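Local coordinates for GrgF (Penicillium sp. sh18, PDB 6LZH), which acts as a polyketide transferase in the biosynthesis of gregatin A, a fungal polyketide with an alkylated furanone core, at residues Asp81-Gln86 and Tyr212-Ser217. Residues are numbered along the deposited sequence; the frame is centred on the assembly and turned at random.
With NA (sodium ion), chain D.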
loop_
_atom_site.group_PDB
_atom_site.type_symbol
_atom_site.label_atom_id
_atom_site.label_comp_id
_atom_site.label_asym_id
_atom_site.label_seq_id
_atom_site.Cartn_x
_atom_site.Cartn_y
_atom_site.Cartn_z
ATOM N N ASP A 81 13.481 0.066 -7.260
ATOM C CA ASP A 81 12.295 -0.708 -6.915
ATOM C C ASP A 81 11.426 0.263 -6.114
ATOM O O ASP A 81 11.724 0.565 -4.956
ATOM C CB ASP A 81 12.696 -1.952 -6.120
ATOM C CG ASP A 81 11.510 -2.738 -5.635
ATOM O OD1 ASP A 81 10.614 -2.999 -6.459
ATOM O OD2 ASP A 81 11.477 -3.070 -4.430
ATOM N N ILE A 82 10.387 0.794 -6.747
ATOM C CA ILE A 82 9.721 2.007 -6.285
ATOM C C ILE A 82 8.485 1.604 -5.492
ATOM O O ILE A 82 7.740 0.707 -5.902
ATOM C CB ILE A 82 9.338 2.930 -7.460
ATOM C CG1 ILE A 82 10.561 3.471 -8.227
ATOM C CG2 ILE A 82 8.468 4.078 -6.990
ATOM C CD1 ILE A 82 11.832 3.607 -7.432
ATOM N N ASP A 83 8.283 2.251 -4.345
ATOM C CA ASP A 83 7.171 1.933 -3.452
ATOM C C ASP A 83 6.708 3.253 -2.844
ATOM O O ASP A 83 7.329 3.746 -1.898
ATOM C CB ASP A 83 7.603 0.935 -2.378
ATOM C CG ASP A 83 6.439 0.447 -1.526
ATOM O OD1 ASP A 83 5.339 1.034 -1.626
ATOM O OD2 ASP A 83 6.632 -0.521 -0.761
ATOM N N ALA A 84 5.641 3.834 -3.405
ATOM C CA ALA A 84 5.191 5.140 -2.932
ATOM C C ALA A 84 4.808 5.092 -1.463
ATOM O O ALA A 84 5.168 5.988 -0.693
ATOM C CB ALA A 84 4.005 5.633 -3.765
ATOM N N ARG A 85 4.055 4.059 -1.055
ATOM C CA ARG A 85 3.662 3.963 0.346
ATOM C C ARG A 85 4.881 3.960 1.261
ATOM O O ARG A 85 4.928 4.698 2.252
ATOM C CB ARG A 85 2.826 2.708 0.582
ATOM C CG ARG A 85 2.320 2.640 1.996
ATOM C CD ARG A 85 1.571 1.322 2.227
ATOM N NE ARG A 85 2.496 0.277 2.647
ATOM C CZ ARG A 85 2.116 -0.940 3.019
ATOM N NH1 ARG A 85 0.831 -1.257 3.012
ATOM N NH2 ARG A 85 3.022 -1.835 3.399
ATOM N N GLN A 86 5.874 3.127 0.948
ATOM C CA GLN A 86 7.066 3.071 1.794
ATOM C C GLN A 86 7.816 4.397 1.768
ATOM O O GLN A 86 8.382 4.824 2.780
ATOM C CB GLN A 86 7.998 1.951 1.329
ATOM C CG GLN A 86 9.267 1.854 2.180
ATOM C CD GLN A 86 10.319 0.907 1.606
ATOM O OE1 GLN A 86 10.531 0.850 0.396
ATOM N NE2 GLN A 86 10.998 0.181 2.481
ATOM N N TYR A 212 5.450 -1.831 -10.762
ATOM C CA TYR A 212 4.113 -1.720 -11.346
ATOM C C TYR A 212 3.064 -2.409 -10.471
ATOM O O TYR A 212 1.953 -1.891 -10.306
ATOM C CB TYR A 212 4.107 -2.298 -12.765
ATOM C CG TYR A 212 2.785 -2.065 -13.487
ATOM C CD1 TYR A 212 2.546 -0.883 -14.183
ATOM C CD2 TYR A 212 1.767 -3.015 -13.444
ATOM C CE1 TYR A 212 1.328 -0.656 -14.835
ATOM C CE2 TYR A 212 0.546 -2.794 -14.087
ATOM C CZ TYR A 212 0.335 -1.615 -14.780
ATOM O OH TYR A 212 -0.869 -1.396 -15.421
ATOM N N TYR A 213 3.408 -3.570 -9.895
ATOM C CA TYR A 213 2.522 -4.251 -8.948
ATOM C C TYR A 213 2.112 -3.331 -7.797
ATOM O O TYR A 213 0.926 -3.198 -7.481
ATOM C CB TYR A 213 3.213 -5.512 -8.404
ATOM C CG TYR A 213 2.420 -6.257 -7.333
ATOM C CD1 TYR A 213 2.479 -5.880 -5.987
ATOM C CD2 TYR A 213 1.610 -7.337 -7.669
ATOM C CE1 TYR A 213 1.750 -6.563 -5.011
ATOM C CE2 TYR A 213 0.874 -8.020 -6.699
ATOM C CZ TYR A 213 0.952 -7.633 -5.374
ATOM O OH TYR A 213 0.237 -8.325 -4.410
ATOM N N LYS A 214 3.085 -2.708 -7.134
ATOM C CA LYS A 214 2.741 -1.867 -5.989
ATOM C C LYS A 214 1.961 -0.617 -6.393
ATOM O O LYS A 214 1.118 -0.144 -5.619
ATOM C CB LYS A 214 4.007 -1.483 -5.233
ATOM C CG LYS A 214 4.594 -2.634 -4.429
ATOM C CD LYS A 214 5.686 -2.153 -3.486
ATOM C CE LYS A 214 6.432 -3.321 -2.834
ATOM N NZ LYS A 214 7.432 -3.945 -3.766
ATOM N N SER A 215 2.216 -0.058 -7.582
ATOM C CA SER A 215 1.483 1.144 -7.951
ATOM C C SER A 215 0.009 0.862 -8.212
ATOM O O SER A 215 -0.812 1.763 -8.033
ATOM C CB SER A 215 2.122 1.835 -9.164
ATOM O OG SER A 215 2.175 0.990 -10.298
ATOM N N LEU A 216 -0.358 -0.365 -8.597
ATOM C CA LEU A 216 -1.774 -0.636 -8.832
ATOM C C LEU A 216 -2.589 -0.488 -7.558
ATOM O O LEU A 216 -3.782 -0.174 -7.628
ATOM C CB LEU A 216 -1.989 -2.036 -9.404
ATOM C CG LEU A 216 -1.659 -2.310 -10.869
ATOM C CD1 LEU A 216 -2.121 -3.725 -11.204
ATOM C CD2 LEU A 216 -2.286 -1.279 -11.831
ATOM N N SER A 217 -1.965 -0.692 -6.393
ATOM C CA SER A 217 -2.653 -0.556 -5.114
ATOM C C SER A 217 -2.477 0.821 -4.499
ATOM O O SER A 217 -2.911 1.040 -3.358
ATOM C CB SER A 217 -2.169 -1.609 -4.116
ATOM O OG SER A 217 -0.748 -1.568 -3.977
HETATM NA NA NA D . -1.514 3.829 -8.863
HETATM O O HOH W 1 10.470 -3.811 -2.224
HETATM O O HOH W 2 -3.697 2.802 -8.905
HETATM O O HOH W 3 -2.905 5.638 -10.097
HETATM O O HOH W 4 0.426 5.367 -8.924
#
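Asp81 OD2 is gripped by a salt bridge to Arg69 and by a water that donates to it at 2.5 Å, and it faces the ammonium of Lys214. That pairing is too long for a salt bridge, since OD2 of Asp81 and NZ of Lys214 stand 4.2 Å apart; the same water links them by accepting a weak bond from NZ. Asp81 OD1 is hydrogen-bonded to Ser208 OG. The lysine reaches this point by passing Asp83 at about a right angle: Lys214 CD lies over the carboxylate face, 3.3 Å from Asp83 CG and 3.7 Å from Asp83 OD1. A bend at the last torsion (chi4 78°) then carries Lys214 NZ on, to 4.6 Å from Asp83 OD2. Asp83 N-caps helix 84-99, its OD1 accepting a weak but straight bond (171°) from Gln86 N, while OD2 pairs with Arg85 of the second subunit. With Asp83 replaced by alanine, that arginine is likely to lose its carboxylate mate, Gln86 N its capping acceptor and the lysine methylenes their flat cover. Within the alpha/beta hydrolase fold the contact sets the start of helix 84-99 against helix 209-216 and takes part in the subunit interface; Ser215 O, with Trp218 O, binds a sodium ion, and helix 150-165 packs against Leu216.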